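Local coordinates for protein D-alanyl-D-alanine carboxypeptidase (Mycobacterium tuberculosis H37Rv, PDB 4RYE) that shows D,D-carboxypeptidase activity on synthetic pentapeptides and probably trims the D-Ala-D-Ala end of peptidoglycan stem peptides, at residues G31-G36 with A264-L269; W23-L28 with R228-A233. All blocks are in the same frame, centred on the assembly; numbering follows the deposited sequence.

Interaction 1: residues G31-G36 with A264-L269; sequences GQVLAG and ASVGSL
A classic beta bulge marks the edge of the main antiparallel sheet where the C-terminal strand 267-268 docks: Val266 and Gly267 both face Val33. The carbonyl oxygen of Val33 is the focus. Val33 O accepts a nearly straight bond from Val266 N (2.8 Å, 171° at the hydrogen) and a weak one from Gly267 N (3.4 Å), while Val33 N gives its hydrogen to Gly267 O (2.8 Å). That last donor stands about 50° out of the carbonyl plane, so the bond is straight at the hydrogen but off the lone pairs. Further on, Gly31 O receives Leu269 N at 2.8 Å.

Val33 supplies the apolar part, one methyl to each neighbour. With Val33 CG1 anti to the backbone N (chi1 176°), that branch meets Val266 CG2 obliquely at 3.8 Å, and Val33 CG2, beside the N, touches Leu269 CD2 at 3.6 Å where the two side chains cross at about a right angle. A beta-branched residue suits this place because its two methyls part to reach both neighbours, and its side chain also touches Ile24 on the adjacent strand 22-27. Gly31 has a positive phi, readily adopted without a side chain, and Leu269 CG packs 3.4 Å from Gly31 O. Gln32 points from the strand pair and bonds through OE1 to Ser30 OG, fitting its partly exposed position. The chain ends here: Leu269 OXT is hydrogen-bonded to His156 NE2, anchoring the terminal carboxylate to the helix 155-166. The arrangement is that of a short, bulged antiparallel edge strand closing the sheet of a penicillin-binding-protein fold.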
loop_
_atom_site.group_PDB
_atom_site.type_symbol
_atom_site.label_atom_id
_atom_site.label_comp_id
_atom_site.label_asym_id
_atom_site.label_seq_id
_atom_site.Cartn_x
_atom_site.Cartn_y
_atom_site.Cartn_z
ATOM N N GLY A 31 9.317 15.829 -0.694
ATOM C CA GLY A 31 7.878 16.040 -0.618
ATOM C C GLY A 31 7.304 16.901 -1.740
ATOM O O GLY A 31 6.103 17.206 -1.733
ATOM N N GLN A 32 8.149 17.306 -2.694
ATOM C CA GLN A 32 7.676 18.001 -3.898
ATOM C C GLN A 32 6.699 17.114 -4.658
ATOM O O GLN A 32 6.925 15.917 -4.793
ATOM C CB GLN A 32 8.828 18.300 -4.860
ATOM C CG GLN A 32 9.891 19.267 -4.384
ATOM C CD GLN A 32 11.146 19.167 -5.251
ATOM O OE1 GLN A 32 12.030 18.344 -4.991
ATOM N NE2 GLN A 32 11.210 19.981 -6.308
ATOM N N VAL A 33 5.618 17.698 -5.156
ATOM C CA VAL A 33 4.712 16.973 -6.050
ATOM C C VAL A 33 5.085 17.299 -7.496
ATOM O O VAL A 33 5.118 18.469 -7.888
ATOM C CB VAL A 33 3.229 17.321 -5.763
ATOM C CG1 VAL A 33 2.310 16.630 -6.758
ATOM C CG2 VAL A 33 2.866 16.904 -4.340
ATOM N N LEU A 34 5.389 16.270 -8.284
ATOM C CA LEU A 34 5.830 16.473 -9.666
ATOM C C LEU A 34 4.654 16.577 -10.628
ATOM O O LEU A 34 4.690 17.343 -11.601
ATOM C CB LEU A 34 6.765 15.342 -10.108
ATOM C CG LEU A 34 8.178 15.240 -9.526
ATOM C CD1 LEU A 34 8.179 14.937 -8.051
ATOM C CD2 LEU A 34 8.948 14.164 -10.253
ATOM N N ALA A 35 3.612 15.795 -10.364
ATOM C CA ALA A 35 2.419 15.810 -11.205
ATOM C C ALA A 35 1.289 15.115 -10.474
ATOM O O ALA A 35 1.522 14.320 -9.580
ATOM C CB ALA A 35 2.693 15.116 -12.553
ATOM N N GLY A 36 0.057 15.405 -10.864
ATOM C CA GLY A 36 -1.066 14.738 -10.243
ATOM C C GLY A 36 -2.305 14.864 -11.089
ATOM O O GLY A 36 -2.444 15.812 -11.874
ATOM N N ALA A 264 11.456 21.196 -11.616
ATOM C CA ALA A 264 10.045 21.374 -11.975
ATOM C C ALA A 264 9.121 20.697 -10.975
ATOM O O ALA A 264 9.401 19.593 -10.523
ATOM C CB ALA A 264 9.773 20.859 -13.380
ATOM N N SER A 265 8.009 21.349 -10.644
ATOM C CA SER A 265 7.036 20.766 -9.722
ATOM C C SER A 265 5.695 21.489 -9.817
ATOM O O SER A 265 5.611 22.585 -10.375
ATOM C CB SER A 265 7.558 20.858 -8.293
ATOM O OG SER A 265 7.542 22.205 -7.862
ATOM N N VAL A 266 4.641 20.883 -9.278
ATOM C CA VAL A 266 3.326 21.524 -9.307
ATOM C C VAL A 266 2.799 21.835 -7.911
ATOM O O VAL A 266 1.808 22.536 -7.756
ATOM C CB VAL A 266 2.290 20.693 -10.102
ATOM C CG1 VAL A 266 2.739 20.558 -11.547
ATOM C CG2 VAL A 266 2.093 19.306 -9.476
ATOM N N GLY A 267 3.471 21.314 -6.896
ATOM C CA GLY A 267 3.126 21.658 -5.529
ATOM C C GLY A 267 3.925 20.846 -4.532
ATOM O O GLY A 267 5.031 20.401 -4.827
ATOM N N SER A 268 3.376 20.658 -3.339
ATOM C CA SER A 268 4.057 19.844 -2.341
ATOM C C SER A 268 3.069 19.079 -1.481
ATOM O O SER A 268 1.888 19.430 -1.402
ATOM C CB SER A 268 4.983 20.698 -1.476
ATOM O OG SER A 268 4.251 21.672 -0.769
ATOM N N LEU A 269 3.558 18.016 -0.855
ATOM C CA LEU A 269 2.721 17.159 -0.036
ATOM C C LEU A 269 2.258 17.889 1.220
ATOM O O LEU A 269 2.986 18.726 1.760
ATOM C CB LEU A 269 3.478 15.880 0.328
ATOM C CG LEU A 269 3.765 14.956 -0.843
ATOM C CD1 LEU A 269 4.487 13.692 -0.364
ATOM C CD2 LEU A 269 2.462 14.613 -1.552
ATOM O OXT LEU A 269 1.140 17.672 1.706
#

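Interaction 2: residues W23-L28 with R228-A233; sequences WIVADL and RRLVIA
Asp27 holds CG anti to its own nitrogen (chi1 -178°) and Arg228 runs fully extended from CG to NE, which brings carboxylate and guanidinium together on the face that also carries Val25, Leu230 and Ile232. Asp27 OD2 takes a nearly straight bond from Arg228 NE (2.8 Å, 168°) and a weak one from NH2, forming a salt bridge. The carboxylate is approached on its anti side, somewhat out of its plane, and the two planes lie 54° apart, although OD2 itself sits in the guanidinium plane. Asp27 OD1 faces other partners: it accepts a hydrogen bond from a water (2.8 Å to the water oxygen) that also receives Arg229 N, and bonds to the backbone N of Asp29 and Ser30. So many donors should favour the charged carboxylate, and an aspartate, short and acidic, suits this turn at the strand end.

The backbones form an antiparallel ladder. Ile24 pairs with Ala233 and Ala26 with Val231, each reciprocally; Val231 N to Ala26 O measures 2.8 Å. Past the strand end, Leu28 N bonds to Arg229 O (2.8 Å).

On the Asp27 face, Val25 CG2 and Ile232 CG2 lie side by side (4.0 Å) beneath helix 246-259. On the other face, Ala26 CB meets Val231 CG1 and Leu28 CD1 reaches Val231 CB at 3.9 Å, the latter two side chains crossing at about a right angle. Small Ala233 lets the sheet come close to Val159 of helix 155-166, which also touches Val231, and Ala26 packs against Leu269. Leu28 CD2 lies over one face of the Arg229 guanidinium, offset toward its rim; Arg229 NH2 forms a salt bridge with Asp29. This is the central, helix-covered antiparallel sheet of the serine beta-lactamase and penicillin-binding-protein fold.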
loop_
_atom_site.group_PDB
_atom_site.type_symbol
_atom_site.label_atom_id
_atom_site.label_comp_id
_atom_site.label_asym_id
_atom_site.label_seq_id
_atom_site.Cartn_x
_atom_site.Cartn_y
_atom_site.Cartn_z
ATOM N N TRP A 23 -4.215 9.928 -9.676
ATOM C CA TRP A 23 -2.848 9.498 -9.405
ATOM C C TRP A 23 -2.010 10.707 -9.011
ATOM O O TRP A 23 -2.445 11.856 -9.178
ATOM C CB TRP A 23 -2.233 8.759 -10.615
ATOM C CG TRP A 23 -2.369 9.495 -11.936
ATOM C CD1 TRP A 23 -3.316 9.284 -12.901
ATOM C CD2 TRP A 23 -1.527 10.547 -12.427
ATOM N NE1 TRP A 23 -3.121 10.144 -13.951
ATOM C CE2 TRP A 23 -2.031 10.933 -13.683
ATOM C CE3 TRP A 23 -0.403 11.205 -11.920
ATOM C CZ2 TRP A 23 -1.446 11.950 -14.446
ATOM C CZ3 TRP A 23 0.177 12.218 -12.675
ATOM C CH2 TRP A 23 -0.346 12.580 -13.919
ATOM N N ILE A 24 -0.822 10.447 -8.480
ATOM C CA ILE A 24 0.093 11.519 -8.081
ATOM C C ILE A 24 1.509 10.989 -8.207
ATOM O O ILE A 24 1.726 9.793 -8.094
ATOM C CB ILE A 24 -0.197 12.001 -6.625
ATOM C CG1 ILE A 24 0.562 13.290 -6.296
ATOM C CG2 ILE A 24 0.105 10.906 -5.595
ATOM C CD1 ILE A 24 0.146 13.922 -4.956
ATOM N N VAL A 25 2.461 11.867 -8.499
ATOM C CA VAL A 25 3.878 11.511 -8.534
ATOM C C VAL A 25 4.583 12.514 -7.644
ATOM O O VAL A 25 4.468 13.727 -7.850
ATOM C CB VAL A 25 4.484 11.616 -9.952
ATOM C CG1 VAL A 25 5.960 11.201 -9.928
ATOM C CG2 VAL A 25 3.715 10.738 -10.933
ATOM N N ALA A 26 5.273 12.022 -6.625
ATOM C CA ALA A 26 5.906 12.910 -5.658
ATOM C C ALA A 26 7.319 12.426 -5.363
ATOM O O ALA A 26 7.678 11.282 -5.683
ATOM C CB ALA A 26 5.065 13.016 -4.372
ATOM N N ASP A 27 8.122 13.308 -4.772
ATOM C CA ASP A 27 9.495 12.987 -4.410
ATOM C C ASP A 27 9.456 12.502 -2.965
ATOM O O ASP A 27 8.978 13.207 -2.076
ATOM C CB ASP A 27 10.368 14.236 -4.554
ATOM C CG ASP A 27 11.848 13.983 -4.244
ATOM O OD1 ASP A 27 12.174 13.430 -3.172
ATOM O OD2 ASP A 27 12.695 14.376 -5.074
ATOM N N LEU A 28 9.949 11.290 -2.745
ATOM C CA LEU A 28 9.910 10.629 -1.443
ATOM C C LEU A 28 10.659 11.415 -0.360
ATOM O O LEU A 28 10.284 11.393 0.818
ATOM C CB LEU A 28 10.515 9.226 -1.593
ATOM C CG LEU A 28 10.362 8.198 -0.476
ATOM C CD1 LEU A 28 8.895 7.820 -0.261
ATOM C CD2 LEU A 28 11.197 6.976 -0.804
ATOM N N ARG A 228 17.499 10.126 -7.150
ATOM C CA ARG A 228 16.203 10.646 -6.706
ATOM C C ARG A 228 15.273 9.487 -6.344
ATOM O O ARG A 228 15.360 8.417 -6.923
ATOM C CB ARG A 228 15.574 11.501 -7.809
ATOM C CG ARG A 228 14.288 12.196 -7.413
ATOM C CD ARG A 228 13.798 13.188 -8.481
ATOM N NE ARG A 228 12.980 14.213 -7.838
ATOM C CZ ARG A 228 12.390 15.232 -8.459
ATOM N NH1 ARG A 228 12.483 15.371 -9.770
ATOM N NH2 ARG A 228 11.684 16.105 -7.753
ATOM N N ARG A 229 14.391 9.694 -5.375
ATOM C CA ARG A 229 13.449 8.653 -5.001
ATOM C C ARG A 229 12.028 9.187 -5.145
ATOM O O ARG A 229 11.706 10.269 -4.651
ATOM C CB ARG A 229 13.752 8.175 -3.577
ATOM C CG ARG A 229 15.234 7.796 -3.392
ATOM C CD ARG A 229 15.483 6.961 -2.144
ATOM N NE ARG A 229 15.272 7.724 -0.917
ATOM C CZ ARG A 229 15.433 7.223 0.305
ATOM N NH1 ARG A 229 15.803 5.961 0.456
ATOM N NH2 ARG A 229 15.224 7.976 1.374
ATOM N N LEU A 230 11.185 8.426 -5.834
ATOM C CA LEU A 230 9.834 8.878 -6.133
ATOM C C LEU A 230 8.815 7.966 -5.491
ATOM O O LEU A 230 9.073 6.788 -5.266
ATOM C CB LEU A 230 9.587 8.912 -7.646
ATOM C CG LEU A 230 10.436 9.872 -8.500
ATOM C CD1 LEU A 230 10.058 9.769 -9.978
ATOM C CD2 LEU A 230 10.311 11.325 -8.018
ATOM N N VAL A 231 7.640 8.519 -5.227
ATOM C CA VAL A 231 6.547 7.732 -4.707
ATOM C C VAL A 231 5.308 8.079 -5.528
ATOM O O VAL A 231 5.075 9.247 -5.858
ATOM C CB VAL A 231 6.353 7.975 -3.193
ATOM C CG1 VAL A 231 6.124 9.452 -2.898
ATOM C CG2 VAL A 231 5.210 7.131 -2.642
ATOM N N ILE A 232 4.542 7.065 -5.905
ATOM C CA ILE A 232 3.344 7.319 -6.697
ATOM C C ILE A 232 2.176 6.595 -6.079
ATOM O O ILE A 232 2.355 5.648 -5.310
ATOM C CB ILE A 232 3.486 6.839 -8.156
ATOM C CG1 ILE A 232 3.598 5.315 -8.205
ATOM C CG2 ILE A 232 4.670 7.513 -8.839
ATOM C CD1 ILE A 232 3.571 4.731 -9.624
ATOM N N ALA A 233 0.978 7.061 -6.407
ATOM C CA ALA A 233 -0.240 6.337 -6.067
ATOM C C ALA A 233 -1.203 6.461 -7.227
ATOM O O ALA A 233 -1.179 7.449 -7.961
ATOM C CB ALA A 233 -0.858 6.868 -4.777
HETATM O O HOH W 1 14.540 12.004 -3.655
#

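Interactions 1 and 2 lie about 9 Å apart between centres, in one six-stranded antiparallel sheet. Across it the order runs 228-237, 22-27, 32-37 and 267-268, so interaction 2 joins two interior strands while interaction 1 adds the edge strand. Neighbouring strands 22-27 and 32-37, consecutive in the chain, connect the two contacts; Leu34 N to Val25 O (2.7 Å) is a probable hydrogen bond, at a second bulge. Along the chain the segments alternate: 23-28, 31-36, 228-233, 264-269. The N-terminal hairpin is thus flanked in the sheet by two strands from late in the chain, tying both ends of the polypeptide into one sheet, with both contacts away from the residues thought to be catalytic.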